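Local coordinates for protein cytochrome c (Rhodothermus marinus, PDB 3CP5) that binds a covalently attached heme c and probably carries electrons between redox partners, at residues E27-A31 / A32-Q36; E115-R118 / Q119-E122. One frame throughout, in Å; residues are numbered along the deposited sequence.

Contact 1. Residues E27-A31 / A32-Q36; sequences EQIDA and ALAQQ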
ATOM      1  N   GLU A  27      -6.307  -3.110 -18.421  1.00 39.59           N
ATOM      2  CA  GLU A  27      -7.217  -4.259 -18.151  1.00 41.30           C
ATOM      3  C   GLU A  27      -6.492  -5.412 -17.480  1.00 36.98           C
ATOM      4  O   GLU A  27      -6.958  -6.301 -16.766  1.00 53.57           O
ATOM      5  CB  GLU A  27      -7.898  -4.930 -19.339  1.00 44.58           C
ATOM      6  CG  GLU A  27      -8.481  -6.320 -19.113  1.00 40.91           C
ATOM      7  CD  GLU A  27      -9.552  -6.503 -18.060  1.00 42.02           C
ATOM      8  OE1 GLU A  27      -9.283  -6.720 -16.849  1.00 36.44           O
ATOM      9  OE2 GLU A  27     -10.751  -6.453 -18.437  1.00 38.38           O
ATOM     10  N   GLN A  28      -5.207  -5.422 -17.765  1.00 18.86           N
ATOM     11  CA  GLN A  28      -4.459  -6.464 -17.111  1.00 20.85           C
ATOM     12  C   GLN A  28      -3.244  -5.835 -16.465  1.00 16.75           C
ATOM     13  O   GLN A  28      -2.850  -4.723 -16.786  1.00 20.28           O
ATOM     14  CB  GLN A  28      -4.012  -7.529 -18.054  1.00 28.71           C
ATOM     15  CG  GLN A  28      -3.675  -7.143 -19.461  1.00 30.69           C
ATOM     16  CD  GLN A  28      -4.279  -8.192 -20.372  1.00 34.52           C
ATOM     17  OE1 GLN A  28      -4.893  -7.883 -21.383  1.00 53.61           O
ATOM     18  NE2 GLN A  28      -4.067  -9.434 -19.971  1.00 41.15           N
ATOM     19  N   ILE A  29      -2.703  -6.636 -15.569  1.00 14.60           N
ATOM     20  CA  ILE A  29      -1.451  -6.240 -14.968  1.00 12.38           C
ATOM     21  C   ILE A  29      -0.364  -6.036 -16.019  1.00 14.34           C
ATOM     22  O   ILE A  29      -0.235  -6.852 -16.922  1.00 17.17           O
ATOM     23  CB  ILE A  29      -1.049  -7.297 -13.948  1.00 12.29           C
ATOM     24  CG1 ILE A  29      -1.978  -7.194 -12.730  1.00 12.08           C
ATOM     25  CG2 ILE A  29       0.409  -7.198 -13.512  1.00 12.05           C
ATOM     26  CD1 ILE A  29      -2.073  -8.457 -11.947  1.00 14.08           C
ATOM     27  N   ASP A  30       0.398  -4.948 -15.861  1.00 14.19           N
ATOM     28  CA  ASP A  30       1.581  -4.642 -16.683  1.00 13.84           C
ATOM     29  C   ASP A  30       2.734  -5.370 -16.027  1.00 13.62           C
ATOM     30  O   ASP A  30       3.247  -5.051 -14.965  1.00 13.66           O
ATOM     31  CB  ASP A  30       1.760  -3.143 -16.725  1.00 17.99           C
ATOM     32  CG  ASP A  30       2.969  -2.663 -17.431  1.00 23.97           C
ATOM     33  OD1 ASP A  30       3.979  -3.387 -17.532  1.00 27.38           O
ATOM     34  OD2 ASP A  30       2.976  -1.489 -17.895  1.00 36.92           O
ATOM     35  N   ALA A  31       3.191  -6.464 -16.613  1.00 20.51           N
ATOM     36  CA  ALA A  31       4.132  -7.366 -15.945  1.00 19.94           C
ATOM     37  C   ALA A  31       5.457  -6.689 -15.664  1.00 19.20           C
ATOM     38  O   ALA A  31       6.093  -6.914 -14.626  1.00 18.60           O
ATOM     39  CB  ALA A  31       4.288  -8.639 -16.765  1.00 26.83           C
ATOM     40  N   ALA A  32       5.939  -5.836 -16.564  1.00 19.02           N
ATOM     41  CA  ALA A  32       7.204  -5.140 -16.291  1.00 18.96           C
ATOM     42  C   ALA A  32       7.042  -4.178 -15.122  1.00 14.30           C
ATOM     43  O   ALA A  32       7.956  -3.986 -14.291  1.00 14.24           O
ATOM     44  CB  ALA A  32       7.685  -4.354 -17.483  1.00 21.72           C
ATOM     45  N   LEU A  33       5.887  -3.527 -14.974  1.00 15.03           N
ATOM     46  CA  LEU A  33       5.633  -2.604 -13.858  1.00 12.70           C
ATOM     47  C   LEU A  33       5.528  -3.352 -12.544  1.00 11.62           C
ATOM     48  O   LEU A  33       6.133  -2.976 -11.540  1.00 11.28           O
ATOM     49  CB  LEU A  33       4.353  -1.852 -14.117  1.00 10.80           C
ATOM     50  CG  LEU A  33       3.984  -0.768 -13.095  1.00 11.09           C
ATOM     51  CD1 LEU A  33       5.029   0.315 -12.923  1.00 13.48           C
ATOM     52  CD2 LEU A  33       2.622  -0.232 -13.461  1.00 12.64           C
ATOM     53  N   ALA A  34       4.929  -4.548 -12.596  1.00 10.95           N
ATOM     54  CA  ALA A  34       4.880  -5.417 -11.422  1.00  9.95           C
ATOM     55  C   ALA A  34       6.257  -5.924 -10.988  1.00  9.23           C
ATOM     56  O   ALA A  34       6.527  -6.020  -9.812  1.00  9.49           O
ATOM     57  CB  ALA A  34       3.948  -6.599 -11.670  1.00 13.02           C
ATOM     58  N   GLN A  35       7.143  -6.222 -11.938  1.00 11.83           N
ATOM     59  CA  GLN A  35       8.501  -6.633 -11.613  1.00 11.35           C
ATOM     60  C   GLN A  35       9.255  -5.495 -10.959  1.00 11.48           C
ATOM     61  O   GLN A  35       9.971  -5.712  -9.983  1.00 11.91           O
ATOM     62  CB  GLN A  35       9.239  -7.141 -12.876  1.00 15.16           C
ATOM     63  CG  GLN A  35      10.661  -7.635 -12.622  1.00 20.89           C
ATOM     64  CD  GLN A  35      10.594  -8.636 -11.448  1.00 34.94           C
ATOM     65  OE1 GLN A  35      10.060  -9.740 -11.623  1.00 50.01           O
ATOM     66  NE2 GLN A  35      11.096  -8.226 -10.294  1.00 59.37           N
ATOM     67  N   GLN A  36       9.139  -4.277 -11.466  1.00 10.29           N
ATOM     68  CA  GLN A  36       9.741  -3.102 -10.826  1.00 10.56           C
ATOM     69  C   GLN A  36       9.196  -3.014  -9.415  1.00  8.99           C
ATOM     70  O   GLN A  36       9.958  -2.821  -8.428  1.00 10.28           O
ATOM     71  CB  GLN A  36       9.420  -1.823 -11.600  1.00 11.41           C
ATOM     72  CG  GLN A  36      10.111  -0.610 -10.986  1.00 11.87           C
ATOM     73  CD  GLN A  36       9.624   0.757 -11.424  1.00 18.81           C
ATOM     74  OE1 GLN A  36       8.599   0.945 -12.089  1.00 22.58           O
ATOM     75  NE2 GLN A  36      10.383   1.813 -11.051  1.00 34.46           N
TER

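Contact 2. Residues E115-R118 / Q119-E122; sequences EYLR and QVAE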
ATOM      1  N   GLU A 115       1.128  -2.241  -8.412  1.00  8.01           N
ATOM      2  CA  GLU A 115       1.061  -3.231  -9.471  1.00  7.61           C
ATOM      3  C   GLU A 115       1.559  -4.605  -8.999  1.00  7.91           C
ATOM      4  O   GLU A 115       0.937  -5.658  -9.293  1.00  8.27           O
ATOM      5  CB  GLU A 115       1.806  -2.797 -10.734  1.00  8.63           C
ATOM      6  CG  GLU A 115       1.267  -3.498 -11.951  1.00  9.65           C
ATOM      7  CD  GLU A 115      -0.024  -2.981 -12.531  1.00 13.01           C
ATOM      8  OE1 GLU A 115      -0.263  -3.257 -13.728  1.00 14.85           O
ATOM      9  OE2 GLU A 115      -0.772  -2.282 -11.816  1.00 11.73           O
ATOM     10  N   TYR A 116       2.659  -4.621  -8.259  1.00  7.22           N
ATOM     11  CA  TYR A 116       3.145  -5.834  -7.632  1.00  7.70           C
ATOM     12  C   TYR A 116       2.130  -6.435  -6.674  1.00  7.99           C
ATOM     13  O   TYR A 116       1.855  -7.649  -6.672  1.00  8.09           O
ATOM     14  CB  TYR A 116       4.473  -5.575  -6.935  1.00  9.59           C
ATOM     15  CG  TYR A 116       4.968  -6.748  -6.099  1.00  8.23           C
ATOM     16  CD1 TYR A 116       5.328  -7.941  -6.687  1.00 10.61           C
ATOM     17  CD2 TYR A 116       5.099  -6.684  -4.733  1.00 10.83           C
ATOM     18  CE1 TYR A 116       5.799  -9.019  -5.926  1.00 12.18           C
ATOM     19  CE2 TYR A 116       5.551  -7.723  -3.969  1.00 10.13           C
ATOM     20  CZ  TYR A 116       5.910  -8.905  -4.564  1.00 10.80           C
ATOM     21  OH  TYR A 116       6.344  -9.960  -3.826  1.00 15.78           O
ATOM     22  N   LEU A 117       1.509  -5.620  -5.845  1.00  7.92           N
ATOM     23  CA  LEU A 117       0.467  -6.070  -4.930  1.00  7.58           C
ATOM     24  C   LEU A 117      -0.751  -6.652  -5.646  1.00  9.61           C
ATOM     25  O   LEU A 117      -1.327  -7.643  -5.235  1.00  8.27           O
ATOM     26  CB  LEU A 117       0.101  -4.980  -3.923  1.00  7.44           C
ATOM     27  CG  LEU A 117       1.196  -4.582  -2.938  1.00  8.68           C
ATOM     28  CD1 LEU A 117       0.801  -3.323  -2.191  1.00 10.78           C
ATOM     29  CD2 LEU A 117       1.477  -5.682  -1.940  1.00 11.72           C
ATOM     30  N   ARG A 118      -1.164  -6.104  -6.793  1.00  8.69           N
ATOM     31  CA  ARG A 118      -2.216  -6.690  -7.634  1.00  9.41           C
ATOM     32  C   ARG A 118      -1.777  -8.069  -8.133  1.00  9.49           C
ATOM     33  O   ARG A 118      -2.558  -9.023  -8.159  1.00 10.75           O
ATOM     34  CB  ARG A 118      -2.536  -5.774  -8.820  1.00 11.23           C
ATOM     35  CG  ARG A 118      -3.117  -4.418  -8.432  1.00 14.39           C
ATOM     36  CD  ARG A 118      -3.323  -3.510  -9.645  1.00 19.69           C
ATOM     37  NE  ARG A 118      -4.359  -3.968 -10.570  1.00 30.75           N
ATOM     38  CZ  ARG A 118      -4.418  -3.928 -11.877  1.00 30.87           C
ATOM     39  NH1 ARG A 118      -3.453  -3.451 -12.654  1.00 27.12           N
ATOM     40  NH2 ARG A 118      -5.463  -4.378 -12.541  1.00 32.48           N
ATOM     41  N   GLN A 119      -0.506  -8.207  -8.502  1.00  8.87           N
ATOM     42  CA  GLN A 119       0.008  -9.460  -8.971  1.00  9.10           C
ATOM     43  C   GLN A 119       0.056 -10.548  -7.916  1.00  9.78           C
ATOM     44  O   GLN A 119      -0.350 -11.693  -8.170  1.00 10.73           O
ATOM     45  CB  GLN A 119       1.415  -9.281  -9.563  1.00 10.50           C
ATOM     46  CG  GLN A 119       1.975 -10.571 -10.198  1.00 11.70           C
ATOM     47  CD  GLN A 119       1.185 -10.997 -11.405  1.00 12.72           C
ATOM     48  OE1 GLN A 119       1.109 -10.264 -12.393  1.00 16.43           O
ATOM     49  NE2 GLN A 119       0.606 -12.190 -11.363  1.00 14.54           N
ATOM     50  N   VAL A 120       0.538 -10.255  -6.727  1.00  8.15           N
ATOM     51  CA  VAL A 120       0.602 -11.285  -5.707  1.00  8.83           C
ATOM     52  C   VAL A 120      -0.782 -11.719  -5.244  1.00  8.70           C
ATOM     53  O   VAL A 120      -0.931 -12.876  -4.859  1.00  9.81           O
ATOM     54  CB  VAL A 120       1.490 -10.880  -4.515  1.00  9.94           C
ATOM     55  CG1 VAL A 120       2.920 -10.579  -4.948  1.00 11.81           C
ATOM     56  CG2 VAL A 120       0.966  -9.683  -3.772  1.00 10.42           C
ATOM     57  N   ALA A 121      -1.787 -10.845  -5.329  1.00  8.51           N
ATOM     58  CA  ALA A 121      -3.168 -11.242  -5.032  1.00 10.18           C
ATOM     59  C   ALA A 121      -3.656 -12.250  -6.054  1.00 11.38           C
ATOM     60  O   ALA A 121      -4.389 -13.138  -5.718  1.00 15.33           O
ATOM     61  CB  ALA A 121      -4.090 -10.017  -4.984  1.00 11.38           C
ATOM     62  N   GLU A 122      -3.205 -12.178  -7.303  1.00 11.36           N
ATOM     63  CA  GLU A 122      -3.532 -13.190  -8.319  1.00 14.38           C
ATOM     64  C   GLU A 122      -2.769 -14.507  -8.159  1.00 13.41           C
ATOM     65  O   GLU A 122      -3.290 -15.590  -8.463  1.00 15.80           O
ATOM     66  CB  GLU A 122      -3.240 -12.655  -9.719  1.00 14.27           C
ATOM     67  CG  GLU A 122      -4.064 -11.478 -10.172  1.00 16.85           C
ATOM     68  CD  GLU A 122      -5.532 -11.756 -10.392  1.00 13.02           C
ATOM     69  OE1 GLU A 122      -6.223 -12.268  -9.480  1.00 18.50           O
ATOM     70  OE2 GLU A 122      -6.046 -11.453 -11.479  1.00 16.56           O
TER

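Contact 1. Residues E27-A31 / A32-Q36
The N-cap of helix 31-44 is formed by Asp30, whose carboxylate reaches forward to the backbone of Leu33. The capping bond runs from Leu33 N to Asp30 OD1 at 3.2 Å, with an N-H...O angle of 158°. Its donor sits well above the carboxylate plane, 63° out of it, so the oxygen is met over the flat of the group. This placement follows from the first torsion of Asp30: CG stands anti to its own N (chi1 176°), beside the carbonyl carbon, and the carboxylate therefore swings over the start of the helix. There Asp30 CG lies 3.7 Å from Leu33 CB, and the two side chains cross at about a right angle. The same residue also opens the run of i to i+4 helical hydrogen bonds, since Ala34 N donates to Asp30 O at 2.9 Å, close to the direction of the C=O bond. One step on, Gln35 N donates to Ala31 O at 3.0 Å. Asp30 thus takes two first-turn N-H groups, one on its side chain and one on its carbonyl; its negative charge at the positive end of the helix dipole is probably stabilising. Just before the cap, the CG2 branch of Ile29 meets the methyl of Ala34, with CG2 and CB 4.0 Å apart, an i to i+5 apolar contact placed as in a hydrophobic staple, though a light one with alanine as partner. The same CG2 methyl also packs against Gln119 of helix 107-123. Side-chain capping by aspartate, followed at once by i to i+4 bonding, is the classical N-cap of an alpha-helix.

Contact 2. Residues E115-R118 / Q119-E122
Two torsions set Val120 against the ring of Tyr116: the tyrosine CG is anti to its backbone N (chi1 173°), bringing the ring alongside the next turn of the helix, while Val120 CG1 lies anti to its carbonyl carbon (chi1 -59°) and points back at that ring. The evidence for a CH-pi contact is that CG1 stands over one face, 3.8 Å from the ring centroid and displaced toward the rim, with Tyr116 CE1 and CZ both 3.4 Å from Val120 CG1. With an alanine here in place of Tyr116 the ring is gone, and Val120 CG1 would probably lose the face it packs against, opening a gap beside Phe41 and Leu51. The other valine methyl, CG2, sits 3.4 Å from Leu117 O. The intervening turn is closed by backbone bonds: Val120 N donates to Tyr116 O at 2.9 Å and Ala121 N to Leu117 O at 3.2 Å, whereas the bond from Glu122 N to Arg118 O is weak. On another side of the helix Arg118 NH1 forms a salt bridge with Glu115 OE2 at 3.0 Å. The oxygen lies in the guanidinium plane, at its edge, but the arginine nitrogen stands 42° out of the carboxylate plane. Since Glu115 OE2 also pairs with Arg111, two arginines probably favour its ionised form. Leu117, by contrast, packs on Phe41, and its side chain comes to about 4 Å from the heme. Such a C-terminal helix, packed on the helix ahead of the heme attachment site and lining the heme with a leucine, is typical of the cytochrome c fold.

Overall arrangement
Contact 1 comes first along the chain, at the start of helix 31-44, and contact 2 follows far later, within helix 107-123; their centres are about 9 Å apart. They touch directly: Asp30 N and Glu115 OE1, 2.8 Å apart, form a probable hydrogen bond that ties the loop before helix 31-44 to helix 107-123. Leu33 reaches Glu108 and Ala112. Both contacts lie on the same side of the chain's centre, but contact 1 is at the surface while contact 2 reaches inward to the heme. Helix 31-44, which leads into the heme-binding cysteines, corresponds to the N-terminal helix of class I cytochromes c, and its packing on helix 107-123 is consistent with that fold's helix pair.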